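PDB 4F0L: amidohydrolase from Brucella melitensis biovar Abortus, which probably works as a metal-dependent deaminase of the amidohydrolase family and carries a ferric ion in this crystal. Local coordinates for residues R53-V58 / L398-L403; A59-L64 / G371-G376; A141-M146 / A193-G198. One frame throughout, in Å; residues are numbered along the deposited sequence.

Interaction 1. Residues R53-V58 / L398-L403; sequences RQSVVV and LDVERL
Leu-398 O takes a hydrogen bond from water 1 over 2.7 Å, and the same water oxygen accepts from Val-56 N at 2.9 Å. One direct bond joins the same two residues: Leu-398 N donates to Val-56 O at 3.0 Å, bent to 156° at the hydrogen. The strands run antiparallel here. Water 1 takes the place of a second direct backbone bond between the pair. Beside this, Val-56 forks. Its CG1 points anti to the backbone N (chi1 175°) and faces Leu-398 CD1 at 4.2 Å. Its CG2 meets Val-400 CG1 at 3.8 Å, with the two valines crossing at about a right angle. Val-400 CG2 rests on Ser-55 CB, also at 3.8 Å. Val-58 CG1 adds a looser touch on Leu-398 CD1. Asp-399 OD1 accepts from Glu-401 N in an Asx turn, and a type I turn follows from Val-400 to Leu-403. Arg-402, in that turn, forms a salt bridge with Glu-446 of the second subunit. Helix 408-417 packs on Leu-398 and Val-400, while Trp-25 of strand 24-26 touches Val-56 and Val-58. The chain turns a corner at Ser-55, between strands 52-54 and 56-66.

Interaction 2. Residues A59-L64 / G371-G376; sequences AGMANL and GAVLGG
Met-61 reaches from strand 56-66 to the backbone of helix 364-379 at Ala-372 and Val-373. From CB the chain leaves with CG anti to the backbone N (chi1 -178°), then bends at chi2 and again at chi3. The bends bring SD to the peptide link between the two helix residues, 3.6 Å from both Ala-372 C and Val-373 N. SD also lies 3.7 Å from Ala-372 CB. The tip, CE, ends against Val-373 CG2 at 3.6 Å, and the two side chains cross at a slant. Phe-369 and Ile-336 also touch this methionine. The other branch of Val-373, CG1, rests on Ala-59 CB at 3.8 Å. Further along, Ala-62 CB meets the bare backbone of Gly-376 at its C atom, 3.9 Å away, and Leu-64 CD2 comes near Gly-376 CA. With glycine at 376, the axes of strand 61-64 and helix 371-376 come within 7.2 Å, at an angle of 61°. Two waters provide the polar links. Water 2 donates to Ala-62 O and Ala-372 O; water 3 accepts from Ala-62 N and donates to Val-373 O, each bond 2.8 Å long. They give backbone atoms of Ala-62 partners on the helix side. Asn-63 points away from the helix, and its OD1 accepts from Ser-328 N. Leu-64 bonds through its backbone to Ile-326, and the strand runs on to the iron ligand His-65, with His-67 just past its end. This is helix-on-strand packing of the amidohydrolase TIM barrel, where the His-X-His metal motif sits at the end of the first strand.

Interaction 3. Residues A141-M146 / A193-G198; sequences ANLSEM and ARLIEG
Leu-143 lays its CD2 methyl on the helix backbone, 3.4 Å from Leu-195 N. CG stands anti to the backbone N (chi1 179°), which extends the branch toward the helix. The same methyl touches Arg-194 CB at 3.7 Å and meets Arg-194 NH2 at 3.8 Å, obliquely to the guanidinium. Leu-195 answers from the other side of the contact. It crosses Leu-143 at about a right angle, and its CD1 lies 3.4 Å from Ser-144 CA and equally close to Leu-143 O. The fit here is tight. Ser-144 OG faces the backbone of Gly-198, 3.5 Å from its C atom; this is a touch against a residue without a side chain, and the polar partner of the hydroxyl is Asp-148 OD1.

The next shell sets the loop. Asn-142 to Glu-145 form a type I turn, closed by Glu-145 N donating to Asn-142 O at 2.9 Å. Asn-142 ND2 adds a side-chain bond of 3.1 Å to Glu-145 OE1. It reaches that oxygen from above the carboxylate plane, 48° out of it, while the oxygen lies close to the asparagine amide plane. Asp-148 holds two residues of the turn: OD1 takes Ser-144 OG and OD2 takes Asn-142 ND2. On the helix, a salt bridge from NE to Glu-190 holds Arg-194. Ile-196 turns away from the loop and packs on strand 210-215.

The contact thus joins the turn leading into helix 145-157 to the flank of helix 189-203. These helices follow strands 122-129 and 160-167, neighbours in the sheet, and the arrangement is that of adjacent beta-alpha units of a TIM barrel.

How the interactions relate
Interactions 1 and 2 share strand 56-66 and lie on adjoining pieces of it. Interaction 1 pairs its early part with strand 395-399, the next strand of the sheet; interaction 2 packs its later part against helix 364-379. Interaction 2 lies near the chain's centre and leads to the iron site. Interaction 1 is also buried but lies farther out, on the opposite side of the centre from interaction 3, which is partly exposed. The chemistry follows these places: a direct backbone bond with one water in interaction 1, two bridging waters with Met-61, Val-373 and small residues in interaction 2, and leucine packing with Arg-194 at its edge in interaction 3. Interaction 3 touches neither of the others.

Interaction 1. Residues R53-V58 / L398-L403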
# COMPACT_ATOMS: atom_id res chain seq x y z
N ARG B 53 -11.27 27.36 10.45
CA ARG B 53 -10.11 26.83 11.16
C ARG B 53 -9.74 25.42 10.72
O ARG B 53 -10.60 24.56 10.66
CB ARG B 53 -10.42 26.80 12.67
CG ARG B 53 -10.87 28.14 13.19
CD ARG B 53 -9.71 28.85 13.82
NE ARG B 53 -9.56 28.43 15.20
CZ ARG B 53 -10.04 29.09 16.24
NH1 ARG B 53 -10.72 30.24 16.07
NH2 ARG B 53 -9.85 28.61 17.47
N GLN B 54 -8.47 25.20 10.44
CA GLN B 54 -7.98 23.87 10.09
C GLN B 54 -6.71 23.58 10.91
O GLN B 54 -6.01 24.51 11.35
CB GLN B 54 -7.72 23.79 8.57
CG GLN B 54 -8.96 24.01 7.71
CD GLN B 54 -9.90 22.81 7.69
OE1 GLN B 54 -9.47 21.67 7.89
NE2 GLN B 54 -11.18 23.04 7.42
N SER B 55 -6.43 22.31 11.15
CA SER B 55 -5.26 21.91 11.90
C SER B 55 -4.01 21.87 11.06
O SER B 55 -3.01 22.46 11.46
CB SER B 55 -5.47 20.53 12.55
OG SER B 55 -6.59 20.62 13.43
N VAL B 56 -4.05 21.18 9.91
CA VAL B 56 -2.87 20.96 9.10
C VAL B 56 -3.24 21.07 7.63
O VAL B 56 -4.10 20.35 7.17
CB VAL B 56 -2.23 19.60 9.34
CG1 VAL B 56 -1.07 19.37 8.38
CG2 VAL B 56 -1.76 19.47 10.80
N VAL B 57 -2.60 22.01 6.92
CA VAL B 57 -2.91 22.32 5.51
C VAL B 57 -1.65 22.14 4.66
O VAL B 57 -0.55 22.55 5.06
CB VAL B 57 -3.48 23.74 5.33
CG1 VAL B 57 -3.57 24.11 3.85
CG2 VAL B 57 -4.85 23.83 6.00
N VAL B 58 -1.82 21.43 3.56
CA VAL B 58 -0.76 21.15 2.60
C VAL B 58 -1.27 21.46 1.20
O VAL B 58 -2.47 21.59 0.98
CB VAL B 58 -0.28 19.67 2.65
CG1 VAL B 58 0.31 19.35 4.04
CG2 VAL B 58 -1.37 18.69 2.31
N LEU B 398 -5.54 17.82 6.56
CA LEU B 398 -5.36 16.47 6.98
C LEU B 398 -6.04 16.24 8.32
O LEU B 398 -5.93 17.08 9.22
CB LEU B 398 -3.87 16.12 7.06
CG LEU B 398 -3.11 16.17 5.73
CD1 LEU B 398 -1.62 16.01 5.98
CD2 LEU B 398 -3.57 15.10 4.72
N ASP B 399 -6.69 15.09 8.47
CA ASP B 399 -7.25 14.68 9.76
C ASP B 399 -6.08 14.17 10.60
O ASP B 399 -5.48 13.13 10.28
CB ASP B 399 -8.31 13.59 9.55
CG ASP B 399 -8.91 13.08 10.86
OD1 ASP B 399 -8.26 13.08 11.90
OD2 ASP B 399 -10.08 12.71 10.85
N VAL B 400 -5.78 14.89 11.68
CA VAL B 400 -4.68 14.56 12.59
C VAL B 400 -5.19 14.18 13.99
O VAL B 400 -4.49 14.31 14.99
CB VAL B 400 -3.65 15.71 12.70
CG1 VAL B 400 -2.90 15.85 11.38
CG2 VAL B 400 -4.32 17.00 13.17
N GLU B 401 -6.40 13.64 14.02
CA GLU B 401 -7.02 13.17 15.25
C GLU B 401 -6.12 12.16 15.97
O GLU B 401 -5.99 12.20 17.19
CB GLU B 401 -8.39 12.59 14.88
CG GLU B 401 -9.31 12.24 16.03
CD GLU B 401 -10.74 12.00 15.53
OE1 GLU B 401 -11.11 10.81 15.39
OE2 GLU B 401 -11.45 12.99 15.21
N ARG B 402 -5.45 11.29 15.21
CA ARG B 402 -4.52 10.33 15.80
C ARG B 402 -3.07 10.84 15.93
O ARG B 402 -2.18 10.07 16.37
CB ARG B 402 -4.51 9.02 15.01
CG ARG B 402 -5.88 8.34 14.84
CD ARG B 402 -5.72 6.85 14.57
NE ARG B 402 -5.07 6.16 15.68
CZ ARG B 402 -4.48 4.97 15.62
NH1 ARG B 402 -4.40 4.28 14.47
NH2 ARG B 402 -3.93 4.46 16.73
N LEU B 403 -2.81 12.09 15.53
CA LEU B 403 -1.48 12.68 15.64
C LEU B 403 -1.58 14.06 16.28
O LEU B 403 -1.13 15.05 15.67
CB LEU B 403 -0.86 12.81 14.24
CG LEU B 403 -0.53 11.53 13.48
CD1 LEU B 403 -0.35 11.78 12.00
CD2 LEU B 403 0.73 10.93 14.05
O HOH W 1 -6.46 19.68 9.51

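Interaction 2. Residues A59-L64 / G371-G376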
# COMPACT_ATOMS: atom_id res chain seq x y z
N ALA B 59 -0.34 21.57 0.26
CA ALA B 59 -0.67 21.84 -1.13
C ALA B 59 -1.46 20.68 -1.73
O ALA B 59 -1.30 19.55 -1.32
CB ALA B 59 0.61 22.04 -1.94
N GLY B 60 -2.31 21.01 -2.71
CA GLY B 60 -2.95 20.04 -3.54
C GLY B 60 -1.95 19.34 -4.43
O GLY B 60 -1.00 19.94 -4.91
N MET B 61 -2.14 18.03 -4.61
CA MET B 61 -1.23 17.21 -5.39
C MET B 61 -1.78 17.05 -6.80
O MET B 61 -2.95 16.69 -7.00
CB MET B 61 -1.10 15.84 -4.74
CG MET B 61 -0.13 14.89 -5.42
SD MET B 61 1.59 15.38 -5.28
CE MET B 61 1.75 15.06 -3.52
N ALA B 62 -0.93 17.28 -7.79
CA ALA B 62 -1.30 16.90 -9.16
C ALA B 62 -1.21 15.41 -9.32
O ALA B 62 -0.27 14.74 -8.84
CB ALA B 62 -0.41 17.61 -10.21
N ASN B 63 -2.19 14.87 -10.03
CA ASN B 63 -2.15 13.47 -10.42
C ASN B 63 -1.76 13.50 -11.88
O ASN B 63 -2.59 13.66 -12.74
CB ASN B 63 -3.52 12.82 -10.20
CG ASN B 63 -3.46 11.30 -10.24
OD1 ASN B 63 -2.92 10.71 -11.18
ND2 ASN B 63 -3.99 10.67 -9.22
N LEU B 64 -0.47 13.40 -12.17
CA LEU B 64 -0.00 13.88 -13.47
C LEU B 64 -0.19 12.91 -14.65
O LEU B 64 0.22 13.24 -15.75
CB LEU B 64 1.45 14.36 -13.37
CG LEU B 64 2.55 13.46 -12.82
CD1 LEU B 64 2.43 12.05 -13.38
CD2 LEU B 64 3.89 14.10 -13.16
N GLY B 371 8.47 17.10 -3.25
CA GLY B 371 8.97 16.83 -4.61
C GLY B 371 7.83 16.57 -5.59
O GLY B 371 7.81 17.11 -6.70
N ALA B 372 6.86 15.75 -5.16
CA ALA B 372 5.80 15.34 -6.05
C ALA B 372 4.84 16.47 -6.36
O ALA B 372 4.32 16.56 -7.50
CB ALA B 372 5.06 14.12 -5.50
N VAL B 373 4.58 17.33 -5.37
CA VAL B 373 3.80 18.56 -5.64
C VAL B 373 4.51 19.47 -6.65
O VAL B 373 3.86 19.99 -7.57
CB VAL B 373 3.53 19.37 -4.35
CG1 VAL B 373 2.97 20.76 -4.68
CG2 VAL B 373 2.57 18.58 -3.41
N LEU B 374 5.80 19.73 -6.42
CA LEU B 374 6.61 20.62 -7.25
C LEU B 374 6.71 20.14 -8.70
O LEU B 374 6.38 20.88 -9.64
CB LEU B 374 8.03 20.79 -6.65
CG LEU B 374 9.04 21.66 -7.38
CD1 LEU B 374 8.65 23.12 -7.37
CD2 LEU B 374 10.44 21.47 -6.79
N GLY B 375 7.15 18.91 -8.89
CA GLY B 375 7.33 18.37 -10.25
C GLY B 375 6.00 18.13 -10.93
O GLY B 375 5.83 18.37 -12.11
N GLY B 376 5.02 17.72 -10.14
CA GLY B 376 3.68 17.56 -10.66
C GLY B 376 3.11 18.81 -11.28
O GLY B 376 2.60 18.80 -12.38
O HOH W 2 2.51 14.93 -8.94
O HOH W 3 1.20 19.17 -7.80

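Interaction 3. Residues A141-M146 / A193-G198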
# COMPACT_ATOMS: atom_id res chain seq x y z
N ALA B 141 -19.37 12.43 -34.76
CA ALA B 141 -19.79 13.61 -35.53
C ALA B 141 -19.13 14.85 -34.92
O ALA B 141 -18.66 15.74 -35.62
CB ALA B 141 -21.32 13.73 -35.58
N ASN B 142 -19.05 14.89 -33.59
CA ASN B 142 -18.24 15.88 -32.89
C ASN B 142 -16.87 15.24 -32.64
O ASN B 142 -16.74 14.32 -31.82
CB ASN B 142 -18.98 16.24 -31.60
CG ASN B 142 -18.16 17.04 -30.67
OD1 ASN B 142 -17.35 17.87 -31.08
ND2 ASN B 142 -18.35 16.79 -29.36
N LEU B 143 -15.84 15.70 -33.35
CA LEU B 143 -14.54 14.99 -33.36
C LEU B 143 -13.97 14.74 -31.95
O LEU B 143 -13.44 13.64 -31.65
CB LEU B 143 -13.52 15.72 -34.24
CG LEU B 143 -12.11 15.13 -34.34
CD1 LEU B 143 -12.11 13.70 -34.86
CD2 LEU B 143 -11.24 16.01 -35.22
N SER B 144 -14.09 15.74 -31.09
CA SER B 144 -13.52 15.69 -29.75
C SER B 144 -14.48 15.14 -28.70
O SER B 144 -14.21 15.27 -27.49
CB SER B 144 -12.99 17.08 -29.33
OG SER B 144 -14.05 18.04 -29.19
N GLU B 145 -15.58 14.54 -29.14
CA GLU B 145 -16.60 13.99 -28.22
C GLU B 145 -16.03 13.42 -26.90
O GLU B 145 -16.47 13.80 -25.82
CB GLU B 145 -17.42 12.91 -28.91
CG GLU B 145 -18.54 12.33 -28.06
CD GLU B 145 -19.60 13.33 -27.66
OE1 GLU B 145 -19.93 14.23 -28.48
OE2 GLU B 145 -20.10 13.25 -26.52
N MET B 146 -15.07 12.50 -26.99
CA MET B 146 -14.60 11.80 -25.79
C MET B 146 -13.81 12.72 -24.88
O MET B 146 -13.94 12.63 -23.65
CB MET B 146 -13.77 10.55 -26.15
CG MET B 146 -14.63 9.38 -26.59
SD MET B 146 -15.60 8.73 -25.22
CE MET B 146 -15.90 7.04 -25.72
N ALA B 193 -4.60 17.51 -35.19
CA ALA B 193 -4.67 18.98 -35.02
C ALA B 193 -6.15 19.43 -34.90
O ALA B 193 -6.49 20.24 -34.05
CB ALA B 193 -3.97 19.75 -36.16
N ARG B 194 -7.01 18.90 -35.75
CA ARG B 194 -8.43 19.23 -35.67
C ARG B 194 -9.04 18.80 -34.32
O ARG B 194 -9.86 19.49 -33.75
CB ARG B 194 -9.18 18.62 -36.85
CG ARG B 194 -8.98 19.36 -38.17
CD ARG B 194 -10.00 18.94 -39.23
NE ARG B 194 -9.67 17.62 -39.75
CZ ARG B 194 -10.43 16.52 -39.62
NH1 ARG B 194 -9.98 15.37 -40.14
NH2 ARG B 194 -11.61 16.52 -38.98
N LEU B 195 -8.60 17.67 -33.77
CA LEU B 195 -9.10 17.22 -32.47
C LEU B 195 -8.64 18.17 -31.37
O LEU B 195 -9.44 18.57 -30.51
CB LEU B 195 -8.60 15.80 -32.20
CG LEU B 195 -8.91 15.21 -30.81
CD1 LEU B 195 -10.37 14.89 -30.71
CD2 LEU B 195 -8.06 13.98 -30.61
N ILE B 196 -7.36 18.54 -31.41
CA ILE B 196 -6.82 19.52 -30.48
C ILE B 196 -7.61 20.85 -30.54
O ILE B 196 -7.94 21.42 -29.51
CB ILE B 196 -5.32 19.78 -30.74
CG1 ILE B 196 -4.46 18.60 -30.24
CG2 ILE B 196 -4.86 21.07 -30.10
CD1 ILE B 196 -4.54 18.33 -28.74
N GLU B 197 -7.97 21.29 -31.74
CA GLU B 197 -8.81 22.45 -31.90
C GLU B 197 -10.20 22.28 -31.26
O GLU B 197 -10.67 23.19 -30.57
CB GLU B 197 -8.91 22.83 -33.41
CG GLU B 197 -9.75 24.06 -33.72
CD GLU B 197 -9.27 25.31 -33.01
OE1 GLU B 197 -8.10 25.42 -32.63
OE2 GLU B 197 -10.10 26.22 -32.82
N GLY B 198 -10.85 21.14 -31.45
CA GLY B 198 -12.11 20.83 -30.74
C GLY B 198 -11.95 20.90 -29.22
O GLY B 198 -12.77 21.49 -28.53